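Local coordinates for protein glyoxalase 3 (Candida albicans, PDB 4LRU) that catalyses the single-step, glutathione-independent conversion of methylglyoxal to D-lactate, detoxifying the methylglyoxal that the yeast itself produces, at residues Gly154-Leu157 with Ile158-Lys161; Thr210-Gly214 with Arg215-Gly219; Gly105-Gly108 with His109-Phe113; Ala143-Glu146 with Asn147-Asp150. All blocks are in the same frame, centred on the assembly; numbering follows the deposited sequence.

Contact 1 (Gly154-Leu157 with Ile158-Lys161)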
ATOM      1  N   GLY A 154      -7.465  20.463   8.080  1.00 25.98           N
ATOM      2  CA  GLY A 154      -8.364  20.904   7.009  1.00 26.10           C
ATOM      3  C   GLY A 154      -7.682  20.993   5.655  1.00 28.08           C
ATOM      4  O   GLY A 154      -8.226  21.602   4.720  1.00 29.30           O
ATOM      5  N   GLU A 155      -6.483  20.421   5.563  1.00 24.67           N
ATOM      6  CA  GLU A 155      -5.714  20.394   4.319  1.00 24.46           C
ATOM      7  C   GLU A 155      -5.328  18.964   3.986  1.00 22.24           C
ATOM      8  O   GLU A 155      -5.402  18.076   4.836  1.00 22.16           O
ATOM      9  CB  GLU A 155      -4.464  21.279   4.433  1.00 25.36           C
ATOM     10  CG  GLU A 155      -4.761  22.761   4.585  1.00 25.63           C
ATOM     11  CD  GLU A 155      -4.926  23.501   3.248  1.00 28.55           C
ATOM     12  OE1 GLU A 155      -4.707  22.888   2.185  1.00 29.65           O
ATOM     13  OE2 GLU A 155      -5.294  24.695   3.264  1.00 29.91           O
ATOM     14  N   PRO A 156      -4.945  18.708   2.729  1.00 22.50           N
ATOM     15  CA  PRO A 156      -4.543  17.357   2.381  1.00 21.04           C
ATOM     16  C   PRO A 156      -3.500  16.815   3.349  1.00 22.24           C
ATOM     17  O   PRO A 156      -2.564  17.532   3.735  1.00 22.37           O
ATOM     18  CB  PRO A 156      -3.969  17.519   0.976  1.00 22.90           C
ATOM     19  CG  PRO A 156      -4.768  18.648   0.406  1.00 25.16           C
ATOM     20  CD  PRO A 156      -5.001  19.594   1.551  1.00 24.13           C
ATOM     21  N   LEU A 157      -3.691  15.577   3.771  1.00 19.72           N
ATOM     22  CA  LEU A 157      -2.792  14.960   4.731  1.00 20.65           C
ATOM     23  C   LEU A 157      -1.313  15.038   4.313  1.00 21.40           C
ATOM     24  O   LEU A 157      -0.435  15.217   5.155  1.00 23.40           O
ATOM     25  CB  LEU A 157      -3.212  13.515   4.958  1.00 20.62           C
ATOM     26  CG  LEU A 157      -2.515  12.847   6.149  1.00 24.05           C
ATOM     27  CD1 LEU A 157      -3.465  11.863   6.817  1.00 30.24           C
ATOM     28  CD2 LEU A 157      -1.256  12.140   5.710  1.00 27.36           C
ATOM     29  N   ILE A 158      -1.039  14.913   3.016  1.00 20.09           N
ATOM     30  CA  ILE A 158       0.333  15.006   2.530  1.00 20.96           C
ATOM     31  C   ILE A 158       0.725  16.362   1.977  1.00 20.82           C
ATOM     32  O   ILE A 158       1.799  16.496   1.403  1.00 20.08           O
ATOM     33  CB  ILE A 158       0.682  13.906   1.512  1.00 21.04           C
ATOM     34  CG1 ILE A 158      -0.157  14.030   0.233  1.00 20.79           C
ATOM     35  CG2 ILE A 158       0.534  12.551   2.165  1.00 21.38           C
ATOM     36  CD1 ILE A 158       0.318  13.143  -0.910  1.00 22.19           C
ATOM     37  N   LYS A 159      -0.092  17.383   2.188  1.00 22.00           N
ATOM     38  CA  LYS A 159       0.306  18.733   1.776  1.00 22.40           C
ATOM     39  C   LYS A 159       1.625  19.087   2.448  1.00 24.75           C
ATOM     40  O   LYS A 159       1.750  18.973   3.656  1.00 23.81           O
ATOM     41  CB  LYS A 159      -0.745  19.788   2.142  1.00 24.18           C
ATOM     42  CG  LYS A 159      -0.374  21.187   1.673  1.00 26.89           C
ATOM     43  CD  LYS A 159      -1.527  22.170   1.785  1.00 26.61           C
ATOM     44  CE  LYS A 159      -1.191  23.567   1.271  1.00 30.42           C
ATOM     45  NZ  LYS A 159      -0.865  23.589  -0.183  1.00 31.61           N
ATOM     46  N   GLY A 160       2.603  19.522   1.666  1.00 23.36           N
ATOM     47  CA  GLY A 160       3.875  19.980   2.224  1.00 23.90           C
ATOM     48  C   GLY A 160       4.793  18.854   2.693  1.00 24.48           C
ATOM     49  O   GLY A 160       5.843  19.131   3.296  1.00 26.79           O
ATOM     50  N   LYS A 161       4.410  17.611   2.399  1.00 23.32           N
ATOM     51  CA  LYS A 161       5.168  16.417   2.780  1.00 22.55           C
ATOM     52  C   LYS A 161       5.871  15.842   1.558  1.00 23.93           C
ATOM     53  O   LYS A 161       5.470  16.085   0.414  1.00 23.84           O
ATOM     54  CB  LYS A 161       4.249  15.340   3.362  1.00 22.40           C
ATOM     55  CG  LYS A 161       3.439  15.791   4.567  1.00 24.76           C
ATOM     56  CD  LYS A 161       4.302  16.127   5.768  1.00 28.73           C
ATOM     57  CE  LYS A 161       3.445  16.134   7.034  1.00 35.89           C
ATOM     58  NZ  LYS A 161       3.965  17.060   8.071  1.00 39.74           N
TER
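Glu155 and Lys159 pass obliquely over one another on the outer side of a double turn, so that the contact between them is made by the outer methylenes of the lysine and one oxygen of the carboxylate. Lys159 starts out trans to its own N (chi1 -178°) and stays extended as far as CE, carrying its aliphatic stem across Glu155; the glutamate, bent at its second torsion, brings OE1 to 3.3 Å from Lys159 CD. The ammonium group then turns away at the last torsion, and Lys159 NZ remains 4.6 Å from Glu155 OE1, beyond a salt bridge. Nearer the backbone, the CB atoms of Pro156 and Lys159 approach to 4.1 Å. Leu157 and Ile158 point the other way, inward, and cross at about a right angle, with Leu157 CD2 4.0 Å from Ile158 CG2. Leu157 reaches Thr126 and Tyr129 of helix 119-130, whereas Ile158 packs on Phe145 and Ala197.

Two backbone bonds set the path of the chain. Lys159 N donates to Pro156 O (2.9 Å), closing a type I turn; a type II turn from Ile158 to Lys161 overlaps it, closed by Lys161 N on Ile158 O at 3.0 Å. Gly160 takes its positive phi within that second turn. The chemistry is thus two-sided: backbone bonds set the turns and apolar branches fill the inner side, while the opposite charges outside probably attract one another only through a loose, solvent-weakened interaction.

Contact 2 (Thr210-Gly214 with Arg215-Gly219)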
ATOM      1  N   THR A 210      12.837   4.244  -0.276  1.00 19.15           N
ATOM      2  CA  THR A 210      11.764   4.792   0.523  1.00 19.27           C
ATOM      3  C   THR A 210      12.024   6.246   0.901  1.00 19.67           C
ATOM      4  O   THR A 210      13.165   6.733   0.864  1.00 22.10           O
ATOM      5  CB  THR A 210      11.572   4.014   1.833  1.00 20.10           C
ATOM      6  OG1 THR A 210      12.734   4.194   2.665  1.00 20.61           O
ATOM      7  CG2 THR A 210      11.316   2.555   1.565  1.00 20.01           C
ATOM      8  N   VAL A 211      10.939   6.914   1.279  1.00 20.20           N
ATOM      9  CA  VAL A 211      10.995   8.274   1.799  1.00 18.94           C
ATOM     10  C   VAL A 211      10.236   8.311   3.106  1.00 19.11           C
ATOM     11  O   VAL A 211       9.106   7.814   3.183  1.00 19.99           O
ATOM     12  CB  VAL A 211      10.375   9.269   0.811  1.00 21.23           C
ATOM     13  CG1 VAL A 211      10.228  10.642   1.451  1.00 22.60           C
ATOM     14  CG2 VAL A 211      11.216   9.348  -0.460  1.00 22.54           C
ATOM     15  N   THR A 212      10.867   8.872   4.141  1.00 17.84           N
ATOM     16  CA  THR A 212      10.214   9.091   5.427  1.00 19.66           C
ATOM     17  C   THR A 212      10.086  10.587   5.632  1.00 21.74           C
ATOM     18  O   THR A 212      11.093  11.334   5.538  1.00 23.08           O
ATOM     19  CB  THR A 212      11.044   8.476   6.578  1.00 20.10           C
ATOM     20  OG1 THR A 212      11.085   7.049   6.434  1.00 21.88           O
ATOM     21  CG2 THR A 212      10.434   8.835   7.917  1.00 22.15           C
ATOM     22  N   ASP A 213       8.859  11.034   5.890  1.00 20.05           N
ATOM     23  CA  ASP A 213       8.617  12.401   6.300  1.00 20.43           C
ATOM     24  C   ASP A 213       7.830  12.339   7.594  1.00 22.39           C
ATOM     25  O   ASP A 213       6.602  12.198   7.588  1.00 21.79           O
ATOM     26  CB  ASP A 213       7.871  13.191   5.214  1.00 21.82           C
ATOM     27  CG  ASP A 213       7.873  14.674   5.482  1.00 25.49           C
ATOM     28  OD1 ASP A 213       8.041  15.042   6.671  1.00 28.01           O
ATOM     29  OD2 ASP A 213       7.770  15.463   4.517  1.00 25.54           O
ATOM     30  N   GLY A 214       8.547  12.393   8.711  1.00 22.35           N
ATOM     31  CA  GLY A 214       7.922  12.237  10.010  1.00 23.44           C
ATOM     32  C   GLY A 214       7.287  10.869  10.131  1.00 21.73           C
ATOM     33  O   GLY A 214       7.984   9.856  10.130  1.00 22.44           O
ATOM     34  N   ARG A 215       5.958  10.848  10.200  1.00 20.80           N
ATOM     35  CA  ARG A 215       5.201   9.604  10.361  1.00 19.73           C
ATOM     36  C   ARG A 215       4.490   9.192   9.066  1.00 20.17           C
ATOM     37  O   ARG A 215       3.528   8.419   9.067  1.00 20.31           O
ATOM     38  CB  ARG A 215       4.220   9.746  11.538  1.00 20.11           C
ATOM     39  CG  ARG A 215       4.926   9.777  12.897  1.00 22.26           C
ATOM     40  CD  ARG A 215       4.011  10.181  14.037  1.00 22.72           C
ATOM     41  NE  ARG A 215       3.505  11.536  13.866  1.00 24.12           N
ATOM     42  CZ  ARG A 215       2.262  11.836  13.510  1.00 23.10           C
ATOM     43  NH1 ARG A 215       1.367  10.871  13.330  1.00 22.11           N
ATOM     44  NH2 ARG A 215       1.911  13.101  13.332  1.00 26.01           N
ATOM     45  N   ILE A 216       5.000   9.693   7.948  1.00 19.23           N
ATOM     46  CA  ILE A 216       4.568   9.228   6.631  1.00 19.50           C
ATOM     47  C   ILE A 216       5.744   8.530   5.966  1.00 19.64           C
ATOM     48  O   ILE A 216       6.819   9.110   5.826  1.00 20.28           O
ATOM     49  CB  ILE A 216       4.130  10.400   5.754  1.00 20.52           C
ATOM     50  CG1 ILE A 216       3.006  11.164   6.455  1.00 23.98           C
ATOM     51  CG2 ILE A 216       3.690   9.899   4.388  1.00 20.01           C
ATOM     52  CD1 ILE A 216       2.607  12.444   5.768  1.00 28.99           C
ATOM     53  N   VAL A 217       5.533   7.278   5.578  1.00 19.36           N
ATOM     54  CA  VAL A 217       6.594   6.472   4.974  1.00 18.58           C
ATOM     55  C   VAL A 217       6.081   5.865   3.677  1.00 19.16           C
ATOM     56  O   VAL A 217       5.039   5.202   3.647  1.00 19.59           O
ATOM     57  CB  VAL A 217       7.067   5.355   5.918  1.00 18.32           C
ATOM     58  CG1 VAL A 217       8.175   4.546   5.277  1.00 21.10           C
ATOM     59  CG2 VAL A 217       7.517   5.938   7.241  1.00 20.33           C
ATOM     60  N   THR A 218       6.794   6.111   2.588  1.00 18.00           N
ATOM     61  CA  THR A 218       6.389   5.545   1.312  1.00 17.46           C
ATOM     62  C   THR A 218       7.553   4.858   0.617  1.00 17.60           C
ATOM     63  O   THR A 218       8.713   5.194   0.855  1.00 18.31           O
ATOM     64  CB  THR A 218       5.816   6.637   0.389  1.00 16.48           C
ATOM     65  OG1 THR A 218       6.692   7.770   0.359  1.00 19.38           O
ATOM     66  CG2 THR A 218       4.447   7.099   0.891  1.00 18.78           C
ATOM     67  N   GLY A 219       7.226   3.903  -0.257  1.00 18.18           N
ATOM     68  CA  GLY A 219       8.216   3.202  -1.077  1.00 17.35           C
ATOM     69  C   GLY A 219       7.782   3.067  -2.522  1.00 18.27           C
ATOM     70  O   GLY A 219       6.607   3.229  -2.852  1.00 17.56           O
TER
HETATM   71  O   HOH W   1       6.774   9.528   2.434  1.00 20.97           O
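Val211 and Thr218 face each other as a hydrogen-bonded antiparallel pair, and the backbone bonds are the first kind of interaction here. Val211 N donates to Thr218 O at 2.8 Å and Thr218 N returns a bond to Val211 O at 2.9 Å. Asp213 and Ile216 repeat the pattern, with Asp213 N donating to Ile216 O. The return bond, Ile216 N to Asp213 O (3.0 Å), closes the type II' turn; Gly214 takes the positive phi in it.

Weaker CA-H...O contacts fill the intervals, such as Val217 CA to Val211 O at 3.4 Å.

Among side chains, Thr212 and Val217 lie alongside each other and point the same way, OG1 of Thr212 being 3.8 Å from CG2 of Val217. On the other face Thr218 OG1, held between its backbone N and carbonyl carbon (chi1 48°), shares a water with Val211 O and also accepts from Thr164 N.

Polar ends reach outward: Asp213 OD2 receives Lys162 N, and Arg215 NH1 donates to the carbonyl oxygens of Gly133 and Tyr129, while the arginine makes a cation-pi contact with the Tyr129 ring.

This is a beta hairpin with a two-residue type II' loop at the margin of the central sheet of a DJ-1 superfamily fold: strand 216-219 runs parallel to strand 134-138, and strand 210-213 forms the antiparallel edge.

Contact 3 (Gly105-Gly108 with His109-Phe113)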
ATOM      1  N   GLY A 105      -0.557   0.717   3.127  1.00 16.18           N
ATOM      2  CA  GLY A 105      -1.202   0.461   1.845  1.00 17.41           C
ATOM      3  C   GLY A 105      -0.368  -0.398   0.920  1.00 17.47           C
ATOM      4  O   GLY A 105       0.590   0.082   0.311  1.00 17.25           O
ATOM      5  N   SER A 106      -0.693  -1.685   0.837  1.00 15.86           N
ATOM      6  CA  SER A 106      -0.159  -2.516  -0.234  1.00 16.05           C
ATOM      7  C   SER A 106      -0.766  -2.044  -1.531  1.00 17.57           C
ATOM      8  O   SER A 106      -1.748  -1.311  -1.519  1.00 18.59           O
ATOM      9  CB  SER A 106      -0.453  -4.003  -0.025  1.00 17.23           C
ATOM     10  OG  SER A 106      -1.820  -4.355  -0.273  1.00 18.74           O
ATOM     11  N   ALA A 107      -0.221  -2.477  -2.650  1.00 17.19           N
ATOM     12  CA  ALA A 107      -0.768  -1.997  -3.901  1.00 16.41           C
ATOM     13  C   ALA A 107      -0.791  -3.048  -4.996  1.00 17.84           C
ATOM     14  O   ALA A 107      -1.330  -4.141  -4.799  1.00 18.12           O
ATOM     15  CB  ALA A 107      -0.082  -0.709  -4.322  1.00 18.31           C
ATOM     16  N   GLY A 108      -0.255  -2.706  -6.162  1.00 17.15           N
ATOM     17  CA  GLY A 108      -0.772  -3.211  -7.412  1.00 17.85           C
ATOM     18  C   GLY A 108      -1.603  -2.125  -8.049  1.00 17.22           C
ATOM     19  O   GLY A 108      -2.154  -1.286  -7.345  1.00 18.45           O
ATOM     20  N   HIS A 109      -1.689  -2.132  -9.374  1.00 17.98           N
ATOM     21  CA  HIS A 109      -2.360  -1.052 -10.096  1.00 18.97           C
ATOM     22  C   HIS A 109      -3.847  -0.945  -9.729  1.00 18.30           C
ATOM     23  O   HIS A 109      -4.461   0.096  -9.934  1.00 18.13           O
ATOM     24  CB  HIS A 109      -2.205  -1.238 -11.601  1.00 20.09           C
ATOM     25  CG  HIS A 109      -0.875  -0.799 -12.139  1.00 21.73           C
ATOM     26  ND1 HIS A 109       0.243  -1.608 -12.117  1.00 22.07           N
ATOM     27  CD2 HIS A 109      -0.488   0.358 -12.731  1.00 20.55           C
ATOM     28  CE1 HIS A 109       1.260  -0.965 -12.667  1.00 22.68           C
ATOM     29  NE2 HIS A 109       0.842   0.226 -13.053  1.00 21.81           N
ATOM     30  N   GLY A 110      -4.424  -2.001  -9.175  1.00 18.23           N
ATOM     31  CA  GLY A 110      -5.828  -1.944  -8.756  1.00 19.39           C
ATOM     32  C   GLY A 110      -6.091  -0.753  -7.841  1.00 20.13           C
ATOM     33  O   GLY A 110      -7.175  -0.145  -7.879  1.00 18.53           O
ATOM     34  N   THR A 111      -5.119  -0.398  -7.010  1.00 18.24           N
ATOM     35  CA  THR A 111      -5.304   0.705  -6.062  1.00 18.38           C
ATOM     36  C   THR A 111      -5.669   2.040  -6.734  1.00 19.36           C
ATOM     37  O   THR A 111      -6.289   2.900  -6.104  1.00 18.90           O
ATOM     38  CB  THR A 111      -4.043   0.981  -5.211  1.00 17.69           C
ATOM     39  OG1 THR A 111      -2.943   1.295  -6.074  1.00 18.72           O
ATOM     40  CG2 THR A 111      -3.696  -0.192  -4.346  1.00 17.94           C
ATOM     41  N   LEU A 112      -5.253   2.228  -7.987  1.00 18.86           N
ATOM     42  CA  LEU A 112      -5.559   3.436  -8.731  1.00 18.53           C
ATOM     43  C   LEU A 112      -7.058   3.623  -8.866  1.00 19.16           C
ATOM     44  O   LEU A 112      -7.533   4.753  -9.012  1.00 21.29           O
ATOM     45  CB  LEU A 112      -4.931   3.384 -10.123  1.00 20.25           C
ATOM     46  CG  LEU A 112      -3.399   3.393 -10.117  1.00 21.29           C
ATOM     47  CD1 LEU A 112      -2.863   3.016 -11.482  1.00 22.77           C
ATOM     48  CD2 LEU A 112      -2.848   4.748  -9.684  1.00 22.73           C
ATOM     49  N   PHE A 113      -7.784   2.508  -8.840  1.00 19.72           N
ATOM     50  CA  PHE A 113      -9.224   2.532  -9.083  1.00 19.89           C
ATOM     51  C   PHE A 113     -10.021   2.794  -7.809  1.00 21.52           C
ATOM     52  O   PHE A 113     -11.008   3.544  -7.832  1.00 21.75           O
ATOM     53  CB  PHE A 113      -9.692   1.234  -9.746  1.00 20.22           C
ATOM     54  CG  PHE A 113      -9.189   1.061 -11.157  1.00 21.29           C
ATOM     55  CD1 PHE A 113      -7.945   0.494 -11.400  1.00 21.34           C
ATOM     56  CD2 PHE A 113      -9.956   1.461 -12.236  1.00 23.40           C
ATOM     57  CE1 PHE A 113      -7.481   0.337 -12.687  1.00 22.13           C
ATOM     58  CE2 PHE A 113      -9.503   1.297 -13.541  1.00 24.65           C
ATOM     59  CZ  PHE A 113      -8.265   0.724 -13.764  1.00 23.34           C
TER
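Thr111 turns back on Gly108 and grips a single carbonyl oxygen twice. Its hydroxyl donates to Gly108 O at 3.0 Å, nearly straight on to the carbonyl, while Thr111 N gives the same oxygen a second bond of 3.1 Å. The hydroxyl can do this because it sits between the backbone N and the carbonyl carbon (chi1 59°), which leaves the methyl group to face the preceding loop. There CG2 of Thr111 lies 3.5 Å from Ala107 CA and 3.7 Å from Ala107 CB, making this the tight part of the contact. A weak hydrogen bond also links Thr111 OG1 with His140 O. The backbone angles of Gly108 leave no room for a CB beside the carbonyl oxygen of Ala107.

The looser part lies at His109. Its CB touches Gly108 C at 3.7 Å, but the side chain as a whole leaves the Gly108-Thr111 bend. No solvent side opens here, since all the touching residues are buried: the imidazole has NE2 hydrogen-bonded to Glu171 OE1 and its ring meets those of His140 and Phe18.

Leu112 N on His109 O and Phe113 N on Gly110 O lead the chain into helix 111-114. A loop following a parallel strand and running into a helix is characteristic of alpha/beta folds, and this one, after strand 102-105, borders the DJ-1-type active site where Cys139, His140 and Glu171 are the inferred catalytic residues.

Contact 4 (Ala143-Glu146 with Asn147-Asp150)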
ATOM      1  N   ALA A 143      -1.853   6.295  -3.662  1.00 19.04           N
ATOM      2  CA  ALA A 143      -3.171   6.716  -4.141  1.00 18.98           C
ATOM      3  C   ALA A 143      -4.163   6.864  -2.989  1.00 19.02           C
ATOM      4  O   ALA A 143      -5.137   7.596  -3.118  1.00 18.84           O
ATOM      5  CB  ALA A 143      -3.703   5.748  -5.186  1.00 19.01           C
ATOM      6  N   ILE A 144      -3.899   6.205  -1.861  1.00 17.64           N
ATOM      7  CA  ILE A 144      -4.729   6.379  -0.669  1.00 19.00           C
ATOM      8  C   ILE A 144      -4.764   7.833  -0.196  1.00 17.06           C
ATOM      9  O   ILE A 144      -5.720   8.275   0.443  1.00 18.31           O
ATOM     10  CB  ILE A 144      -4.297   5.431   0.471  1.00 17.19           C
ATOM     11  CG1 ILE A 144      -5.437   5.248   1.483  1.00 18.16           C
ATOM     12  CG2 ILE A 144      -3.031   5.941   1.139  1.00 19.19           C
ATOM     13  CD1 ILE A 144      -6.585   4.386   1.012  1.00 18.26           C
ATOM     14  N   PHE A 145      -3.729   8.596  -0.524  1.00 18.39           N
ATOM     15  CA  PHE A 145      -3.656   9.980  -0.082  1.00 18.73           C
ATOM     16  C   PHE A 145      -4.386  10.933  -1.024  1.00 18.71           C
ATOM     17  O   PHE A 145      -4.524  12.128  -0.753  1.00 20.13           O
ATOM     18  CB  PHE A 145      -2.188  10.429   0.029  1.00 19.83           C
ATOM     19  CG  PHE A 145      -1.364   9.610   0.990  1.00 21.39           C
ATOM     20  CD1 PHE A 145      -1.711   9.526   2.323  1.00 21.47           C
ATOM     21  CD2 PHE A 145      -0.220   8.951   0.556  1.00 22.42           C
ATOM     22  CE1 PHE A 145      -0.947   8.793   3.216  1.00 22.64           C
ATOM     23  CE2 PHE A 145       0.538   8.199   1.434  1.00 22.44           C
ATOM     24  CZ  PHE A 145       0.170   8.114   2.764  1.00 23.24           C
ATOM     25  N   GLU A 146      -4.813  10.422  -2.170  1.00 18.17           N
ATOM     26  CA  GLU A 146      -5.552  11.234  -3.108  1.00 18.79           C
ATOM     27  C   GLU A 146      -6.941  11.535  -2.527  1.00 19.51           C
ATOM     28  O   GLU A 146      -7.623  10.643  -2.032  1.00 19.69           O
ATOM     29  CB  GLU A 146      -5.658  10.518  -4.464  1.00 19.98           C
ATOM     30  CG  GLU A 146      -6.267  11.390  -5.543  1.00 22.46           C
ATOM     31  CD  GLU A 146      -6.382  10.710  -6.894  1.00 24.46           C
ATOM     32  OE1 GLU A 146      -5.594   9.790  -7.162  1.00 22.54           O
ATOM     33  OE2 GLU A 146      -7.261  11.123  -7.689  1.00 26.71           O
ATOM     34  N   ASN A 147      -7.322  12.806  -2.563  1.00 22.36           N
ATOM     35  CA  ASN A 147      -8.577  13.286  -1.966  1.00 24.55           C
ATOM     36  C   ASN A 147      -8.639  13.176  -0.451  1.00 22.76           C
ATOM     37  O   ASN A 147      -9.726  13.247   0.133  1.00 26.90           O
ATOM     38  CB  ASN A 147      -9.795  12.559  -2.549  1.00 22.96           C
ATOM     39  CG  ASN A 147      -9.802  12.553  -4.059  1.00 24.40           C
ATOM     40  OD1 ASN A 147      -9.613  13.591  -4.694  1.00 26.66           O
ATOM     41  ND2 ASN A 147     -10.043  11.382  -4.647  1.00 24.75           N
ATOM     42  N   LEU A 148      -7.498  13.027   0.211  1.00 19.91           N
ATOM     43  CA  LEU A 148      -7.521  12.758   1.649  1.00 22.59           C
ATOM     44  C   LEU A 148      -7.117  13.979   2.459  1.00 22.42           C
ATOM     45  O   LEU A 148      -5.942  14.354   2.501  1.00 21.73           O
ATOM     46  CB  LEU A 148      -6.625  11.586   2.009  1.00 22.56           C
ATOM     47  CG  LEU A 148      -6.717  11.123   3.459  1.00 22.82           C
ATOM     48  CD1 LEU A 148      -8.165  10.837   3.844  1.00 27.34           C
ATOM     49  CD2 LEU A 148      -5.837   9.915   3.674  1.00 24.24           C
ATOM     50  N   ASN A 149      -8.089  14.590   3.120  1.00 23.13           N
ATOM     51  CA  ASN A 149      -7.768  15.695   4.004  1.00 24.98           C
ATOM     52  C   ASN A 149      -7.484  15.155   5.408  1.00 22.71           C
ATOM     53  O   ASN A 149      -8.029  14.124   5.818  1.00 23.61           O
ATOM     54  CB  ASN A 149      -8.886  16.728   3.978  1.00 31.94           C
ATOM     55  CG  ASN A 149      -8.732  17.710   2.822  1.00 36.31           C
ATOM     56  OD1 ASN A 149      -7.918  17.505   1.920  1.00 37.09           O
ATOM     57  ND2 ASN A 149      -9.523  18.762   2.836  1.00 40.54           N
ATOM     58  N   ASP A 150      -6.574  15.811   6.106  1.00 23.07           N
ATOM     59  CA  ASP A 150      -6.294  15.493   7.511  1.00 22.25           C
ATOM     60  C   ASP A 150      -7.264  16.308   8.367  1.00 23.00           C
ATOM     61  O   ASP A 150      -7.309  17.526   8.266  1.00 22.66           O
ATOM     62  CB  ASP A 150      -4.848  15.884   7.827  1.00 23.66           C
ATOM     63  CG  ASP A 150      -4.423  15.509   9.239  1.00 24.66           C
ATOM     64  OD1 ASP A 150      -5.282  15.120  10.060  1.00 24.99           O
ATOM     65  OD2 ASP A 150      -3.205  15.619   9.507  1.00 25.84           O
TER
HETATM   66  O   HOH W   2      -3.465  13.704   1.191  1.00 20.24           O
HETATM   67  O   HOH W   3     -10.527  11.129  -7.360  1.00 37.86           O
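Glu146, with CG turned opposite the backbone N (chi1 -173°) and its chain straight beyond, runs alongside Asn147, whose CG instead lies beside its own backbone N (chi1 -50°). With these torsions the two side chains point the same way, their carboxylate and amide planes 59° apart. They do not bond directly: Glu146 OE2 and Asn147 ND2 share a water, which accepts from ND2 at 2.8 Å and donates to OE2 over a longer 3.3 Å. Both ends have other partners, for Lys194 NZ forms a salt bridge with Glu146 OE2 and a hydrogen bond with Asn147 OD1, while Asn147 ND2 also donates to Pro116 O. A buried carboxylate so close to a lysine would be expected to remain ionised.

Leu148 points back toward residues 143-146. CD2 of Leu148 lies 3.6 Å from Ile144 O and meets the Phe145 ring obliquely. One face of that ring is covered by Ile144 CG2, 3.9 Å above its plane. Leu148 N donates to Phe145 O at 3.3 Å, a long bond, and a second water donates to both Phe145 O (2.7 Å) and Leu148 O (2.9 Å), bridging two carbonyls of the turn.

The arrangement is a type II beta turn, with Asn147 at its positive-phi third position, leading from the 3-10 segment downstream of the inferred active-site residues Cys139 and His140 into the small antiparallel strand pair 149-150 and 155-156.

Overall arrangement
Contacts 4 and 1 follow each other, their centres 8 Å apart, and are joined through the small sheet of strands 149-150 and 155-156: Leu157 N lies 2.9 Å from Leu148 O, a probable hydrogen bond. Contact 2 borders both. Ile216 CD1 packs 3.9 Å from Leu157 CD2, while Thr218 CG2 lies 4.1 Å from Phe145 CE2, so the hairpin shares an apolar layer with contacts 1 and 4. Contact 3 stands apart from contact 1, centres about 21 Å away, and touches contact 4 through Thr111 O and Ala143 CB (4.0 Å). It is nearest the inferred active site, Thr111 and His140 side chains about 3 Å apart; Gly219 of contact 2 lies about 7 Å from the Cys139 side chain.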